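Local coordinates for protein Rd1NTF2_05_I64F_A80G_T94P_D101K_L106W (Synthetic construct, PDB 6W3F) that is a computationally designed protein with an NTF2-like fold, of no known natural function, probably made as a scaffold that holds a pocket between its curved sheet and helices, at residues Val34-Gly39 and Glu47-Phe52; Thr13-Met18 and Asp61-Thr66. All coordinates share one frame; numbering follows the deposited sequence.

Contact 1: Val34-Gly39 and Glu47-Phe52; sequences VRADVG and EHAAKF
Strand 34-38 runs beside helix 47-52 at an axis separation of 8.4 Å, the two N-to-C directions 38° apart, and their backbones come nearest at A36 and A49, whose CA atoms are 6.3 Å apart. V34, A36 and V38 all point at the helix, while R35 and D37 lie on the other side of the strand. A49 makes the central contact from the helix: its methyl CB meets V34 CG1 at 3.9 Å and, more loosely, A36 CB at 4.3 Å. The two alanines stand where the backbones come nearest, consistent with the close approach of strand and helix. One turn further on, F52 reaches the end of the strand. With its CG anti to the backbone N (chi1 174°), the ring leans out toward V38, which approaches from the opposite direction. V38 meets the rim of the ring, not its face: CB lies in the ring plane at the edge, and CG2 closes to 3.4 Å from F52 CE2, a tight apolar contact. Across the strand's outer side, R35 NE and D37 OD2 are 3.5 Å apart, a pairing of charges in which the oxygen lies over the guanidinium face and receives no N-H. V43 of strand 41-44 also touches F52, and M30 touches A49. Apolar contacts of this kind pack helix 46-56 against the sheet of this NTF2-like alpha+beta fold.

Contact 2: Thr13-Met18 and Asp61-Thr66; sequences TLLDIM and DHISFT
L15 carries the helix side of the contact with strand 62-66, and it does so with both of its methyl groups. Helix 13-18 and the strand run nearly antiparallel, at 166°, with 9.3 Å between their axes; the nearest CA atoms, those of L15 and S64, are 7.2 Å apart. The leucine carries its CG anti to the carbonyl carbon (chi1 -76°), and a second torsion of 176° extends the chain, sending its fork across the gap to the strand backbone. There the branches divide the work. CD1 settles against the main chain further along the strand, 4.3 Å from S64 CA and 4.2 Å from F65 N. CD2 turns back toward I63, lying 4.2 Å from its carbonyl O and 4.3 Å from its CG1. I63 is itself extended, its CG1 anti to the backbone N and CD1 continuing the line, which brings the flank of its chain to the leucine. F65 starts out toward the helix, but its ring leads away; F65 also touches V83 and L96 of the sheet. M18 likewise sets off toward the strand, but the end of its side chain leads away; M18 also touches L26 and V57. On the strand's other side, S64 OG and H62 NE2 share a hydrogen bond of 3.1 Å. The carbonyl O of I63, beside the leucine methyl, accepts a hydrogen bond from NH2 of R19, just beyond the helix segment. D61 and H62 both face V86 in a classic beta bulge at the start of the strand. The long N-terminal helix, here over edge strand 62-73, belongs to the NTF2-like cone fold, in which such a helix packs against a strongly curved sheet.

Contacts 1 and 2 seat two different helices on one mixed sheet, near its two ends: strand 34-38 is next to the outermost strand 41-44, whereas 62-73 is the outermost strand on the other side. Their centres are 16 Å apart and their nearest atoms about 7 Å, without touching. Along the chain contact 1 is nested within the loop that contact 2 closes, and helix 46-56 is followed directly by strand 62-73, so the chain leads from the helix of contact 1 into the strand of contact 2. Helix 23-28 bridges them, touching A50 and K51 beside contact 1 and L14, I17 and M18 beside contact 2. Together they probably frame the pocket expected of an NTF2-like design.

Contact 1: Val34-Gly39 and Glu47-Phe52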
loop_
_atom_site.group_PDB
_atom_site.type_symbol
_atom_site.label_atom_id
_atom_site.label_comp_id
_atom_site.label_asym_id
_atom_site.label_seq_id
_atom_site.Cartn_x
_atom_site.Cartn_y
_atom_site.Cartn_z
ATOM N N VAL A 34 4.822 -3.448 -10.700
ATOM C CA VAL A 34 4.771 -3.523 -9.233
ATOM C C VAL A 34 5.030 -4.962 -8.826
ATOM O O VAL A 34 4.648 -5.902 -9.531
ATOM C CB VAL A 34 3.413 -3.036 -8.705
ATOM C CG1 VAL A 34 2.313 -3.863 -9.283
ATOM C CG2 VAL A 34 3.363 -3.080 -7.136
ATOM N N ARG A 35 5.680 -5.147 -7.690
ATOM C CA ARG A 35 5.867 -6.464 -7.106
ATOM C C ARG A 35 5.253 -6.452 -5.712
ATOM O O ARG A 35 5.525 -5.540 -4.935
ATOM C CB ARG A 35 7.343 -6.810 -7.012
ATOM C CG ARG A 35 7.594 -8.107 -6.318
ATOM C CD ARG A 35 9.055 -8.259 -6.030
ATOM N NE ARG A 35 9.332 -9.623 -5.610
ATOM C CZ ARG A 35 10.524 -10.059 -5.230
ATOM N NH1 ARG A 35 11.560 -9.227 -5.205
ATOM N NH2 ARG A 35 10.671 -11.327 -4.875
ATOM N N ALA A 36 4.400 -7.425 -5.412
ATOM C CA ALA A 36 3.733 -7.493 -4.116
ATOM C C ALA A 36 4.058 -8.834 -3.475
ATOM O O ALA A 36 3.770 -9.891 -4.044
ATOM C CB ALA A 36 2.218 -7.312 -4.247
ATOM N N ASP A 37 4.648 -8.783 -2.291
ATOM C CA ASP A 37 4.912 -9.970 -1.479
ATOM C C ASP A 37 3.983 -9.913 -0.271
ATOM O O ASP A 37 4.139 -9.048 0.596
ATOM C CB ASP A 37 6.381 -10.027 -1.060
ATOM C CG ASP A 37 7.320 -10.102 -2.249
ATOM O OD1 ASP A 37 7.053 -10.908 -3.158
ATOM O OD2 ASP A 37 8.307 -9.340 -2.300
ATOM N N VAL A 38 2.977 -10.780 -0.256
ATOM C CA VAL A 38 2.122 -10.980 0.911
ATOM C C VAL A 38 2.573 -12.300 1.516
ATOM O O VAL A 38 2.198 -13.373 1.034
ATOM C CB VAL A 38 0.634 -11.011 0.552
ATOM C CG1 VAL A 38 -0.215 -11.199 1.812
ATOM C CG2 VAL A 38 0.235 -9.740 -0.198
ATOM N N GLY A 39 3.362 -12.236 2.581
ATOM C CA GLY A 39 3.872 -13.465 3.156
ATOM C C GLY A 39 4.799 -14.170 2.194
ATOM O O GLY A 39 5.747 -13.582 1.668
ATOM N N GLU A 47 -2.001 -5.531 -12.890
ATOM C CA GLU A 47 -3.311 -6.174 -12.958
ATOM C C GLU A 47 -3.432 -7.291 -11.923
ATOM O O GLU A 47 -4.441 -7.389 -11.205
ATOM C CB GLU A 47 -3.557 -6.690 -14.377
ATOM C CG GLU A 47 -4.815 -7.513 -14.530
ATOM C CD GLU A 47 -4.596 -8.954 -14.128
ATOM O OE1 GLU A 47 -3.490 -9.476 -14.391
ATOM O OE2 GLU A 47 -5.517 -9.558 -13.534
ATOM N N HIS A 48 -2.414 -8.157 -11.832
ATOM C CA HIS A 48 -2.471 -9.251 -10.861
ATOM C C HIS A 48 -2.448 -8.728 -9.429
ATOM O O HIS A 48 -3.223 -9.182 -8.581
ATOM C CB HIS A 48 -1.309 -10.219 -11.071
ATOM C CG HIS A 48 -1.304 -10.867 -12.419
ATOM N ND1 HIS A 48 -0.571 -10.376 -13.477
ATOM C CD2 HIS A 48 -1.960 -11.954 -12.884
ATOM C CE1 HIS A 48 -0.773 -11.139 -14.540
ATOM N NE2 HIS A 48 -1.608 -12.107 -14.204
ATOM N N ALA A 49 -1.565 -7.768 -9.142
ATOM C CA ALA A 49 -1.398 -7.289 -7.775
ATOM C C ALA A 49 -2.655 -6.602 -7.263
ATOM O O ALA A 49 -3.064 -6.802 -6.111
ATOM C CB ALA A 49 -0.210 -6.328 -7.704
ATOM N N ALA A 50 -3.247 -5.734 -8.082
ATOM C CA ALA A 50 -4.459 -5.037 -7.668
ATOM C C ALA A 50 -5.579 -6.023 -7.369
ATOM O O ALA A 50 -6.207 -5.968 -6.309
ATOM C CB ALA A 50 -4.899 -4.057 -8.758
ATOM N N LYS A 51 -5.860 -6.927 -8.309
ATOM C CA LYS A 51 -6.851 -7.964 -8.059
ATOM C C LYS A 51 -6.563 -8.681 -6.745
ATOM O O LYS A 51 -7.447 -8.830 -5.902
ATOM C CB LYS A 51 -6.869 -8.963 -9.217
ATOM C CG LYS A 51 -7.887 -10.089 -9.066
ATOM C CD LYS A 51 -7.697 -11.131 -10.157
ATOM N N PHE A 52 -5.328 -9.143 -6.563
ATOM C CA PHE A 52 -5.028 -9.974 -5.408
ATOM C C PHE A 52 -5.200 -9.182 -4.124
ATOM O O PHE A 52 -5.870 -9.638 -3.193
ATOM C CB PHE A 52 -3.612 -10.532 -5.521
ATOM C CG PHE A 52 -3.170 -11.283 -4.319
ATOM C CD1 PHE A 52 -3.681 -12.544 -4.037
ATOM C CD2 PHE A 52 -2.239 -10.733 -3.469
ATOM C CE1 PHE A 52 -3.268 -13.233 -2.913
ATOM C CE2 PHE A 52 -1.830 -11.415 -2.341
ATOM C CZ PHE A 52 -2.341 -12.667 -2.065
#

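Contact 2: Thr13-Met18 and Asp61-Thr66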
loop_
_atom_site.group_PDB
_atom_site.type_symbol
_atom_site.label_atom_id
_atom_site.label_comp_id
_atom_site.label_asym_id
_atom_site.label_seq_id
_atom_site.Cartn_x
_atom_site.Cartn_y
_atom_site.Cartn_z
ATOM N N THR A 13 -4.810 8.140 1.005
ATOM C CA THR A 13 -5.349 7.836 -0.323
ATOM C C THR A 13 -5.377 6.331 -0.517
ATOM O O THR A 13 -6.418 5.749 -0.840
ATOM C CB THR A 13 -4.511 8.512 -1.407
ATOM O OG1 THR A 13 -4.529 9.933 -1.205
ATOM C CG2 THR A 13 -5.048 8.195 -2.809
ATOM N N LEU A 14 -4.247 5.673 -0.244
ATOM C CA LEU A 14 -4.167 4.232 -0.456
ATOM C C LEU A 14 -5.178 3.504 0.418
ATOM O O LEU A 14 -5.892 2.618 -0.056
ATOM C CB LEU A 14 -2.757 3.724 -0.187
ATOM C CG LEU A 14 -2.039 3.097 -1.374
ATOM C CD1 LEU A 14 -0.739 2.396 -0.971
ATOM C CD2 LEU A 14 -2.964 2.122 -2.119
ATOM N N LEU A 15 -5.255 3.870 1.706
ATOM C CA LEU A 15 -6.173 3.191 2.617
ATOM C C LEU A 15 -7.620 3.379 2.189
ATOM O O LEU A 15 -8.426 2.442 2.247
ATOM C CB LEU A 15 -5.994 3.709 4.043
ATOM C CG LEU A 15 -4.785 3.247 4.868
ATOM C CD1 LEU A 15 -4.776 3.966 6.213
ATOM C CD2 LEU A 15 -4.818 1.729 5.033
ATOM N N ASP A 16 -7.978 4.591 1.788
ATOM C CA ASP A 16 -9.339 4.844 1.337
ATOM C C ASP A 16 -9.652 4.088 0.043
ATOM O O ASP A 16 -10.760 3.579 -0.123
ATOM C CB ASP A 16 -9.549 6.349 1.169
ATOM C CG ASP A 16 -9.577 7.085 2.506
ATOM O OD1 ASP A 16 -9.566 6.397 3.546
ATOM O OD2 ASP A 16 -9.609 8.338 2.521
ATOM N N ILE A 17 -8.702 3.988 -0.881
ATOM C CA ILE A 17 -8.933 3.171 -2.071
ATOM C C ILE A 17 -9.192 1.722 -1.669
ATOM O O ILE A 17 -10.175 1.100 -2.090
ATOM C CB ILE A 17 -7.745 3.297 -3.048
ATOM C CG1 ILE A 17 -7.722 4.710 -3.654
ATOM C CG2 ILE A 17 -7.825 2.222 -4.124
ATOM C CD1 ILE A 17 -6.499 5.014 -4.480
ATOM N N MET A 18 -8.338 1.169 -0.806
ATOM C CA MET A 18 -8.499 -0.234 -0.436
ATOM C C MET A 18 -9.790 -0.465 0.334
ATOM O O MET A 18 -10.491 -1.447 0.084
ATOM C CB MET A 18 -7.294 -0.700 0.380
ATOM C CG MET A 18 -6.066 -0.891 -0.485
ATOM S SD MET A 18 -4.600 -1.199 0.473
ATOM C CE MET A 18 -3.423 -1.483 -0.837
ATOM N N ASP A 61 -12.275 -6.040 8.605
ATOM C CA ASP A 61 -13.291 -5.148 9.158
ATOM C C ASP A 61 -12.743 -3.740 9.374
ATOM O O ASP A 61 -13.505 -2.767 9.354
ATOM C CB ASP A 61 -13.818 -5.655 10.513
ATOM C CG ASP A 61 -14.328 -7.071 10.469
ATOM O OD1 ASP A 61 -14.503 -7.638 9.365
ATOM O OD2 ASP A 61 -14.558 -7.621 11.576
ATOM N N HIS A 62 -11.457 -3.629 9.693
ATOM C CA HIS A 62 -10.775 -2.353 9.835
ATOM C C HIS A 62 -9.344 -2.562 9.393
ATOM O O HIS A 62 -8.751 -3.610 9.674
ATOM C CB HIS A 62 -10.765 -1.808 11.266
ATOM C CG HIS A 62 -9.807 -0.669 11.468
ATOM N ND1 HIS A 62 -10.135 0.637 11.171
ATOM C CD2 HIS A 62 -8.529 -0.641 11.917
ATOM C CE1 HIS A 62 -9.107 1.421 11.443
ATOM N NE2 HIS A 62 -8.119 0.671 11.895
ATOM N N ILE A 63 -8.794 -1.568 8.711
ATOM C CA ILE A 63 -7.404 -1.616 8.286
ATOM C C ILE A 63 -6.807 -0.238 8.533
ATOM O O ILE A 63 -7.421 0.782 8.211
ATOM C CB ILE A 63 -7.312 -2.063 6.814
ATOM C CG1 ILE A 63 -5.851 -2.234 6.394
ATOM C CG2 ILE A 63 -8.053 -1.084 5.924
ATOM C CD1 ILE A 63 -5.708 -2.910 5.029
ATOM N N SER A 64 -5.639 -0.203 9.145
ATOM C CA SER A 64 -4.900 1.032 9.332
ATOM C C SER A 64 -3.419 0.736 9.204
ATOM O O SER A 64 -3.002 -0.426 9.191
ATOM C CB SER A 64 -5.198 1.670 10.702
ATOM O OG SER A 64 -5.012 0.732 11.740
ATOM N N PHE A 65 -2.620 1.805 9.097
ATOM C CA PHE A 65 -1.179 1.703 8.957
ATOM C C PHE A 65 -0.523 2.791 9.789
ATOM O O PHE A 65 -0.879 3.969 9.673
ATOM C CB PHE A 65 -0.756 1.830 7.501
ATOM C CG PHE A 65 0.738 1.847 7.285
ATOM C CD1 PHE A 65 1.467 0.680 7.299
ATOM C CD2 PHE A 65 1.403 3.032 7.030
ATOM C CE1 PHE A 65 2.836 0.689 7.067
ATOM C CE2 PHE A 65 2.783 3.046 6.787
ATOM C CZ PHE A 65 3.488 1.878 6.808
ATOM N N THR A 66 0.399 2.379 10.659
ATOM C CA THR A 66 1.152 3.286 11.512
ATOM C C THR A 66 2.585 3.350 11.014
ATOM O O THR A 66 3.314 2.354 11.078
ATOM C CB THR A 66 1.120 2.827 12.962
ATOM O OG1 THR A 66 -0.239 2.818 13.404
ATOM C CG2 THR A 66 1.968 3.740 13.820
#